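Local structure of hypothetical UPF0334 kinase-like protein AQ_1292 (1YE8) at residues M1-K13 / I125-I139. The protein hydrolyses nucleoside triphosphates, among them ATP, GTP, CTP, TTP and UTP, to the diphosphates and phosphate, and lacks kinase activity. Sequence-based numbering, arbitrary orientation.
Sequences MKIIITGEPGVGK and IMHDPNVNVVATIPI. With NA (sodium ion), chain C; PO4 (phosphate ion), chain E.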
HETATM    1  N   MSE A   1       8.109   6.000  11.902  1.00 17.46           N
HETATM    2  CA  MSE A   1       8.943   5.535  10.751  1.00 17.10           C
HETATM    3  C   MSE A   1       8.017   5.286   9.554  1.00 16.19           C
HETATM    4  O   MSE A   1       7.045   4.539   9.676  1.00 15.82           O
HETATM    5  CB  MSE A   1       9.701   4.263  11.161  1.00 18.91           C
HETATM    6  CG  MSE A   1      10.455   3.553  10.054  1.00 22.23           C
HETATM    7 SE   MSE A   1      12.065   4.497   9.560  1.00 28.76          SE
HETATM    8  CE  MSE A   1      12.961   4.650  11.278  1.00 24.01           C
ATOM      9  N   LYS A   2       8.298   5.932   8.425  1.00 14.20           N
ATOM     10  CA  LYS A   2       7.507   5.740   7.190  1.00 13.19           C
ATOM     11  C   LYS A   2       8.442   5.137   6.158  1.00 12.36           C
ATOM     12  O   LYS A   2       9.453   5.759   5.811  1.00 13.16           O
ATOM     13  CB  LYS A   2       6.959   7.070   6.627  1.00 14.37           C
ATOM     14  CG  LYS A   2       6.124   7.963   7.560  1.00 15.89           C
ATOM     15  CD  LYS A   2       4.780   7.325   7.869  1.00 16.07           C
ATOM     16  CE  LYS A   2       3.825   8.196   8.680  1.00 16.00           C
ATOM     17  NZ  LYS A   2       4.413   8.686   9.952  1.00 16.55           N
ATOM     18  N   ILE A   3       8.141   3.925   5.701  1.00 11.20           N
ATOM     19  CA  ILE A   3       8.926   3.268   4.652  1.00 11.37           C
ATOM     20  C   ILE A   3       8.117   3.347   3.367  1.00 10.29           C
ATOM     21  O   ILE A   3       6.994   2.801   3.314  1.00 10.90           O
ATOM     22  CB  ILE A   3       9.163   1.757   4.990  1.00 12.49           C
ATOM     23  CG1 ILE A   3       9.746   1.554   6.400  1.00 14.76           C
ATOM     24  CG2 ILE A   3      10.025   1.107   3.910  1.00 14.03           C
ATOM     25  CD1 ILE A   3      11.149   2.089   6.565  1.00 15.98           C
ATOM     26  N   ILE A   4       8.663   4.021   2.352  1.00  9.76           N
ATOM     27  CA  ILE A   4       7.984   4.176   1.066  1.00 10.26           C
ATOM     28  C   ILE A   4       8.770   3.385   0.040  1.00 10.11           C
ATOM     29  O   ILE A   4       9.936   3.688  -0.241  1.00 10.31           O
ATOM     30  CB  ILE A   4       7.905   5.660   0.657  1.00 10.60           C
ATOM     31  CG1 ILE A   4       7.187   6.471   1.735  1.00 12.10           C
ATOM     32  CG2 ILE A   4       7.186   5.784  -0.694  1.00 11.13           C
ATOM     33  CD1 ILE A   4       7.097   7.932   1.477  1.00 15.75           C
ATOM     34  N   ILE A   5       8.123   2.377  -0.540  1.00  9.83           N
ATOM     35  CA  ILE A   5       8.748   1.498  -1.528  1.00 10.03           C
ATOM     36  C   ILE A   5       8.201   1.840  -2.905  1.00  9.48           C
ATOM     37  O   ILE A   5       6.990   1.850  -3.135  1.00  9.53           O
ATOM     38  CB  ILE A   5       8.466   0.015  -1.196  1.00  9.74           C
ATOM     39  CG1 ILE A   5       9.004  -0.348   0.190  1.00 10.64           C
ATOM     40  CG2 ILE A   5       9.068  -0.900  -2.287  1.00 11.76           C
ATOM     41  CD1 ILE A   5       8.369  -1.595   0.787  1.00 10.37           C
ATOM     42  N   THR A   6       9.106   2.135  -3.827  1.00  9.58           N
ATOM     43  CA  THR A   6       8.726   2.452  -5.192  1.00 10.42           C
ATOM     44  C   THR A   6       9.540   1.604  -6.160  1.00 11.15           C
ATOM     45  O   THR A   6      10.432   0.869  -5.737  1.00 13.35           O
ATOM     46  CB  THR A   6       8.854   3.987  -5.405  1.00 10.63           C
ATOM     47  OG1 THR A   6       8.225   4.375  -6.633  1.00 11.12           O
ATOM     48  CG2 THR A   6      10.332   4.481  -5.493  1.00 11.32           C
ATOM     49  N   GLY A   7       9.199   1.657  -7.440  1.00 10.86           N
ATOM     50  CA  GLY A   7       9.929   0.891  -8.429  1.00 11.85           C
ATOM     51  C   GLY A   7       9.045   0.546  -9.602  1.00 12.40           C
ATOM     52  O   GLY A   7       7.842   0.812  -9.582  1.00 12.90           O
ATOM     53  N   GLU A   8       9.645  -0.060 -10.622  1.00 12.77           N
ATOM     54  CA  GLU A   8       8.933  -0.330 -11.872  1.00 14.01           C
ATOM     55  C   GLU A   8       7.791  -1.323 -11.657  1.00 14.74           C
ATOM     56  O   GLU A   8       7.862  -2.163 -10.756  1.00 14.58           O
ATOM     57  CB  GLU A   8       9.900  -0.840 -12.959  1.00 14.85           C
ATOM     58  CG  GLU A   8      11.152   0.020 -13.237  1.00 16.51           C
ATOM     59  CD  GLU A   8      10.883   1.451 -13.745  1.00 16.28           C
ATOM     60  OE1 GLU A   8       9.868   1.623 -14.483  1.00 13.76           O
ATOM     61  OE2 GLU A   8      11.706   2.401 -13.441  1.00 15.65           O
ATOM     62  N   PRO A   9       6.732  -1.248 -12.474  1.00 15.57           N
ATOM     63  CA  PRO A   9       5.681  -2.272 -12.433  1.00 16.17           C
ATOM     64  C   PRO A   9       6.317  -3.650 -12.608  1.00 15.69           C
ATOM     65  O   PRO A   9       7.171  -3.798 -13.483  1.00 16.44           O
ATOM     66  CB  PRO A   9       4.821  -1.935 -13.653  1.00 16.57           C
ATOM     67  CG  PRO A   9       5.059  -0.506 -13.916  1.00 17.46           C
ATOM     68  CD  PRO A   9       6.468  -0.220 -13.501  1.00 16.15           C
ATOM     69  N   GLY A  10       5.952  -4.619 -11.770  1.00 15.91           N
ATOM     70  CA  GLY A  10       6.448  -5.973 -11.908  1.00 16.41           C
ATOM     71  C   GLY A  10       7.746  -6.291 -11.192  1.00 15.41           C
ATOM     72  O   GLY A  10       8.151  -7.458 -11.151  1.00 16.40           O
ATOM     73  N   VAL A  11       8.388  -5.282 -10.590  1.00 14.98           N
ATOM     74  CA  VAL A  11       9.681  -5.487  -9.935  1.00 14.17           C
ATOM     75  C   VAL A  11       9.597  -6.304  -8.634  1.00 14.07           C
ATOM     76  O   VAL A  11      10.594  -6.878  -8.206  1.00 14.37           O
ATOM     77  CB  VAL A  11      10.458  -4.155  -9.717  1.00 13.93           C
ATOM     78  CG1 VAL A  11       9.897  -3.376  -8.530  1.00 13.17           C
ATOM     79  CG2 VAL A  11      11.948  -4.432  -9.535  1.00 14.47           C
ATOM     80  N   GLY A  12       8.420  -6.323  -8.004  1.00 13.91           N
ATOM     81  CA  GLY A  12       8.241  -7.098  -6.789  1.00 14.01           C
ATOM     82  C   GLY A  12       7.868  -6.325  -5.535  1.00 13.45           C
ATOM     83  O   GLY A  12       8.168  -6.780  -4.425  1.00 14.37           O
ATOM     84  N   LYS A  13       7.214  -5.172  -5.691  1.00 12.83           N
ATOM     85  CA  LYS A  13       6.824  -4.362  -4.528  1.00 12.46           C
ATOM     86  C   LYS A  13       5.845  -5.094  -3.601  1.00 11.92           C
ATOM     87  O   LYS A  13       6.061  -5.134  -2.396  1.00 11.76           O
ATOM     88  CB  LYS A  13       6.255  -3.006  -4.942  1.00 12.55           C
ATOM     89  CG  LYS A  13       7.246  -2.138  -5.725  1.00 12.72           C
ATOM     90  CD  LYS A  13       6.813  -0.680  -5.832  1.00 14.77           C
ATOM     91  CE  LYS A  13       5.491  -0.456  -6.538  1.00 18.32           C
ATOM     92  NZ  LYS A  13       5.632  -0.588  -8.004  1.00 21.11           N
ATOM     93  N   ILE A 125      -2.930   9.595   7.553  1.00 12.83           N
ATOM     94  CA  ILE A 125      -1.959   8.646   8.075  1.00 12.21           C
ATOM     95  C   ILE A 125      -0.514   9.041   7.759  1.00 11.48           C
ATOM     96  O   ILE A 125       0.356   9.053   8.639  1.00 11.66           O
ATOM     97  CB  ILE A 125      -2.260   7.216   7.520  1.00 12.04           C
ATOM     98  CG1 ILE A 125      -3.555   6.647   8.139  1.00 12.12           C
ATOM     99  CG2 ILE A 125      -1.058   6.300   7.708  1.00 12.65           C
ATOM    100  CD1 ILE A 125      -4.111   5.435   7.384  1.00 11.98           C
HETATM  101  N   MSE A 126      -0.259   9.395   6.506  1.00 11.51           N
HETATM  102  CA  MSE A 126       1.105   9.633   6.060  1.00 11.76           C
HETATM  103  C   MSE A 126       1.747  10.865   6.696  1.00 12.48           C
HETATM  104  O   MSE A 126       2.959  10.898   6.880  1.00 12.79           O
HETATM  105  CB  MSE A 126       1.154   9.696   4.538  1.00 12.15           C
HETATM  106  CG  MSE A 126       0.671   8.366   3.875  1.00 14.05           C
HETATM  107 SE   MSE A 126       1.610   6.730   4.442  1.00 21.75          SE
HETATM  108  CE  MSE A 126       3.126   7.368   3.844  1.00 16.48           C
ATOM    109  N   HIS A 127       0.922  11.838   7.077  1.00 12.90           N
ATOM    110  CA  HIS A 127       1.433  13.062   7.668  1.00 13.73           C
ATOM    111  C   HIS A 127       1.372  13.041   9.191  1.00 14.98           C
ATOM    112  O   HIS A 127       1.738  14.034   9.838  1.00 16.45           O
ATOM    113  CB  HIS A 127       0.712  14.271   7.070  1.00 13.54           C
ATOM    114  CG  HIS A 127       0.951  14.438   5.603  1.00 13.16           C
ATOM    115  ND1 HIS A 127       2.167  14.840   5.087  1.00 13.33           N
ATOM    116  CD2 HIS A 127       0.140  14.233   4.538  1.00 14.12           C
ATOM    117  CE1 HIS A 127       2.085  14.890   3.771  1.00 13.39           C
ATOM    118  NE2 HIS A 127       0.868  14.527   3.410  1.00 14.23           N
ATOM    119  N   ASP A 128       0.929  11.925   9.767  1.00 15.33           N
ATOM    120  CA  ASP A 128       0.881  11.782  11.214  1.00 16.51           C
ATOM    121  C   ASP A 128       2.227  11.227  11.671  1.00 18.34           C
ATOM    122  O   ASP A 128       2.550  10.072  11.384  1.00 17.52           O
ATOM    123  CB  ASP A 128      -0.259  10.850  11.628  1.00 16.57           C
ATOM    124  CG  ASP A 128      -0.474  10.808  13.129  1.00 16.98           C
ATOM    125  OD1 ASP A 128       0.499  11.015  13.897  1.00 19.83           O
ATOM    126  OD2 ASP A 128      -1.584  10.550  13.627  1.00 17.20           O
ATOM    127  N   PRO A 129       3.013  12.028  12.391  1.00 20.02           N
ATOM    128  CA  PRO A 129       4.341  11.585  12.841  1.00 20.70           C
ATOM    129  C   PRO A 129       4.293  10.400  13.805  1.00 21.18           C
ATOM    130  O   PRO A 129       5.319   9.724  13.947  1.00 22.38           O
ATOM    131  CB  PRO A 129       4.878  12.810  13.598  1.00 21.10           C
ATOM    132  CG  PRO A 129       3.665  13.568  14.007  1.00 21.69           C
ATOM    133  CD  PRO A 129       2.694  13.388  12.859  1.00 20.72           C
ATOM    134  N   ASN A 130       3.145  10.157  14.441  1.00 21.01           N
ATOM    135  CA  ASN A 130       3.033   9.200  15.544  1.00 21.24           C
ATOM    136  C   ASN A 130       2.708   7.765  15.154  1.00 19.70           C
ATOM    137  O   ASN A 130       2.396   6.947  16.024  1.00 20.82           O
ATOM    138  CB  ASN A 130       1.985   9.661  16.571  1.00 22.48           C
ATOM    139  CG  ASN A 130       2.209  11.093  17.048  1.00 25.41           C
ATOM    140  OD1 ASN A 130       3.320  11.467  17.448  1.00 28.66           O
ATOM    141  ND2 ASN A 130       1.150  11.905  17.002  1.00 28.17           N
ATOM    142  N   VAL A 131       2.761   7.450  13.858  1.00 17.06           N
ATOM    143  CA  VAL A 131       2.466   6.097  13.404  1.00 15.09           C
ATOM    144  C   VAL A 131       3.522   5.597  12.438  1.00 13.65           C
ATOM    145  O   VAL A 131       4.085   6.388  11.667  1.00 14.21           O
ATOM    146  CB  VAL A 131       1.056   5.968  12.745  1.00 14.20           C
ATOM    147  CG1 VAL A 131      -0.063   6.331  13.717  1.00 15.00           C
ATOM    148  CG2 VAL A 131       0.915   6.774  11.429  1.00 12.38           C
ATOM    149  N   ASN A 132       3.769   4.291  12.477  1.00 12.66           N
ATOM    150  CA  ASN A 132       4.651   3.623  11.521  1.00 12.65           C
ATOM    151  C   ASN A 132       3.880   3.079  10.331  1.00 11.66           C
ATOM    152  O   ASN A 132       2.755   2.572  10.489  1.00 11.60           O
ATOM    153  CB  ASN A 132       5.407   2.483  12.199  1.00 13.32           C
ATOM    154  CG  ASN A 132       6.181   2.943  13.411  1.00 16.41           C
ATOM    155  OD1 ASN A 132       6.978   3.876  13.333  1.00 18.92           O
ATOM    156  ND2 ASN A 132       5.934   2.299  14.549  1.00 20.17           N
ATOM    157  N   VAL A 133       4.471   3.200   9.144  1.00 10.76           N
ATOM    158  CA  VAL A 133       3.808   2.787   7.903  1.00 10.23           C
ATOM    159  C   VAL A 133       4.791   2.177   6.926  1.00  9.92           C
ATOM    160  O   VAL A 133       5.921   2.661   6.792  1.00 10.94           O
ATOM    161  CB  VAL A 133       3.117   3.989   7.178  1.00 10.38           C
ATOM    162  CG1 VAL A 133       2.301   3.510   5.966  1.00 12.45           C
ATOM    163  CG2 VAL A 133       2.236   4.811   8.127  1.00 12.16           C
ATOM    164  N   VAL A 134       4.359   1.116   6.238  1.00  9.62           N
ATOM    165  CA  VAL A 134       5.027   0.638   5.021  1.00  9.28           C
ATOM    166  C   VAL A 134       4.039   0.800   3.877  1.00  9.10           C
ATOM    167  O   VAL A 134       2.944   0.230   3.918  1.00  9.69           O
ATOM    168  CB  VAL A 134       5.456  -0.841   5.134  1.00  9.64           C
ATOM    169  CG1 VAL A 134       6.011  -1.362   3.806  1.00 10.75           C
ATOM    170  CG2 VAL A 134       6.487  -0.994   6.254  1.00 10.63           C
ATOM    171  N   ALA A 135       4.420   1.591   2.872  1.00  8.85           N
ATOM    172  CA  ALA A 135       3.499   1.881   1.752  1.00  8.58           C
ATOM    173  C   ALA A 135       4.269   1.784   0.452  1.00  8.91           C
ATOM    174  O   ALA A 135       5.496   1.964   0.425  1.00 10.02           O
ATOM    175  CB  ALA A 135       2.864   3.250   1.888  1.00 10.30           C
ATOM    176  N   THR A 136       3.554   1.505  -0.635  1.00  8.27           N
ATOM    177  CA  THR A 136       4.166   1.500  -1.954  1.00  8.16           C
ATOM    178  C   THR A 136       3.539   2.590  -2.810  1.00  7.76           C
ATOM    179  O   THR A 136       2.353   2.947  -2.654  1.00  8.27           O
ATOM    180  CB  THR A 136       3.960   0.152  -2.655  1.00  8.26           C
ATOM    181  OG1 THR A 136       2.560  -0.141  -2.724  1.00  9.32           O
ATOM    182  CG2 THR A 136       4.607  -0.968  -1.845  1.00  9.82           C
ATOM    183  N   ILE A 137       4.342   3.106  -3.735  1.00  8.19           N
ATOM    184  CA  ILE A 137       3.882   4.048  -4.752  1.00  9.21           C
ATOM    185  C   ILE A 137       4.511   3.697  -6.081  1.00  9.43           C
ATOM    186  O   ILE A 137       5.610   3.135  -6.125  1.00  9.45           O
ATOM    187  CB  ILE A 137       4.217   5.536  -4.398  1.00  9.22           C
ATOM    188  CG1 ILE A 137       5.722   5.733  -4.146  1.00 10.01           C
ATOM    189  CG2 ILE A 137       3.342   6.028  -3.247  1.00 10.65           C
ATOM    190  CD1 ILE A 137       6.101   7.186  -3.977  1.00 10.65           C
ATOM    191  N   PRO A 138       3.835   4.050  -7.170  1.00  9.66           N
ATOM    192  CA  PRO A 138       4.428   3.852  -8.493  1.00 10.11           C
ATOM    193  C   PRO A 138       5.648   4.745  -8.689  1.00 11.00           C
ATOM    194  O   PRO A 138       5.865   5.711  -7.944  1.00 11.12           O
ATOM    195  CB  PRO A 138       3.283   4.193  -9.465  1.00 10.91           C
ATOM    196  CG  PRO A 138       2.288   4.938  -8.682  1.00 11.62           C
ATOM    197  CD  PRO A 138       2.491   4.658  -7.234  1.00  9.78           C
ATOM    198  N   ILE A 139       6.470   4.385  -9.666  1.00 11.30           N
ATOM    199  CA  ILE A 139       7.710   5.130  -9.924  1.00 12.33           C
ATOM    200  C   ILE A 139       7.472   6.452 -10.662  1.00 12.48           C
ATOM    201  O   ILE A 139       8.305   7.353 -10.624  1.00 13.23           O
ATOM    202  CB  ILE A 139       8.741   4.228 -10.661  1.00 12.86           C
ATOM    203  CG1 ILE A 139      10.168   4.793 -10.576  1.00 12.55           C
ATOM    204  CG2 ILE A 139       8.329   3.985 -12.102  1.00 13.66           C
ATOM    205  CD1 ILE A 139      10.764   4.837  -9.167  1.00 12.75           C
TER
HETATM  206 NA    NA C1003       6.108  -2.598  -9.076  1.00 33.85          NA
HETATM  207  P   PO4 E1001       5.110  -5.338  -8.261  1.00 24.59           P
HETATM  208  O1  PO4 E1001       4.222  -5.178  -7.039  1.00 18.02           O
HETATM  209  O2  PO4 E1001       5.684  -6.712  -8.431  1.00 25.42           O
HETATM  210  O3  PO4 E1001       6.247  -4.364  -8.105  1.00 23.53           O
HETATM  211  O4  PO4 E1001       4.330  -4.980  -9.504  1.00 26.50           O
HETATM  212  O   HOH W   1       6.939   8.511  11.196  1.00 23.14           O
HETATM  213  O   HOH W   2       5.210  11.329   8.441  1.00 23.35           O
HETATM  214  O   HOH W   3       5.669   1.888 -10.916  1.00 15.98           O
HETATM  215  O   HOH W   4       3.381  -2.070  -7.988  1.00 35.57           O
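Strands 2-6 and 132-136 run parallel, their axes coming within 4.7 Å at 17°, Ile-3 and Ile-5 each bonding through N and O to the residues flanking Val-134 and Thr-136; the straightest bond is Ile-3 N to Val-133 O (N-H...O 178°). At the start, Met-1 N meets Asn-132 OD1 in the carbonyl plane at 2.8 Å. Lys-2, bent at chi2 (-69°) and again at chi4, lays CD over Val-133 CG2 (3.6 Å) and carries NZ into the turn after helix 116-126. There NZ donates to Asp-128 O (2.7 Å), tilted from its carbonyl plane, and to Val-131 O (2.9 Å), within its plane, two waters sharing its three N-H groups with them. A methionine here would probably leave both carbonyls without their shared donor and the turn less firmly tied to the strand. Ile-4 CG2 packs on Ile-137 CD1 beside helix 144-150; on the opposite face, with Ile-3, Ile-5 CD1 touches Val-134 CG1 (3.8 Å). Thr-6 OG1 faces both Ile-137 O and Pro-138 O. Past it, Lys-13 NZ and Glu-8 O coordinate sodium, and the amides of Gly-10, Gly-12 and Lys-13 grip a phosphate ion: the Walker A P-loop following the first strand of a RecA-like NTPase sheet.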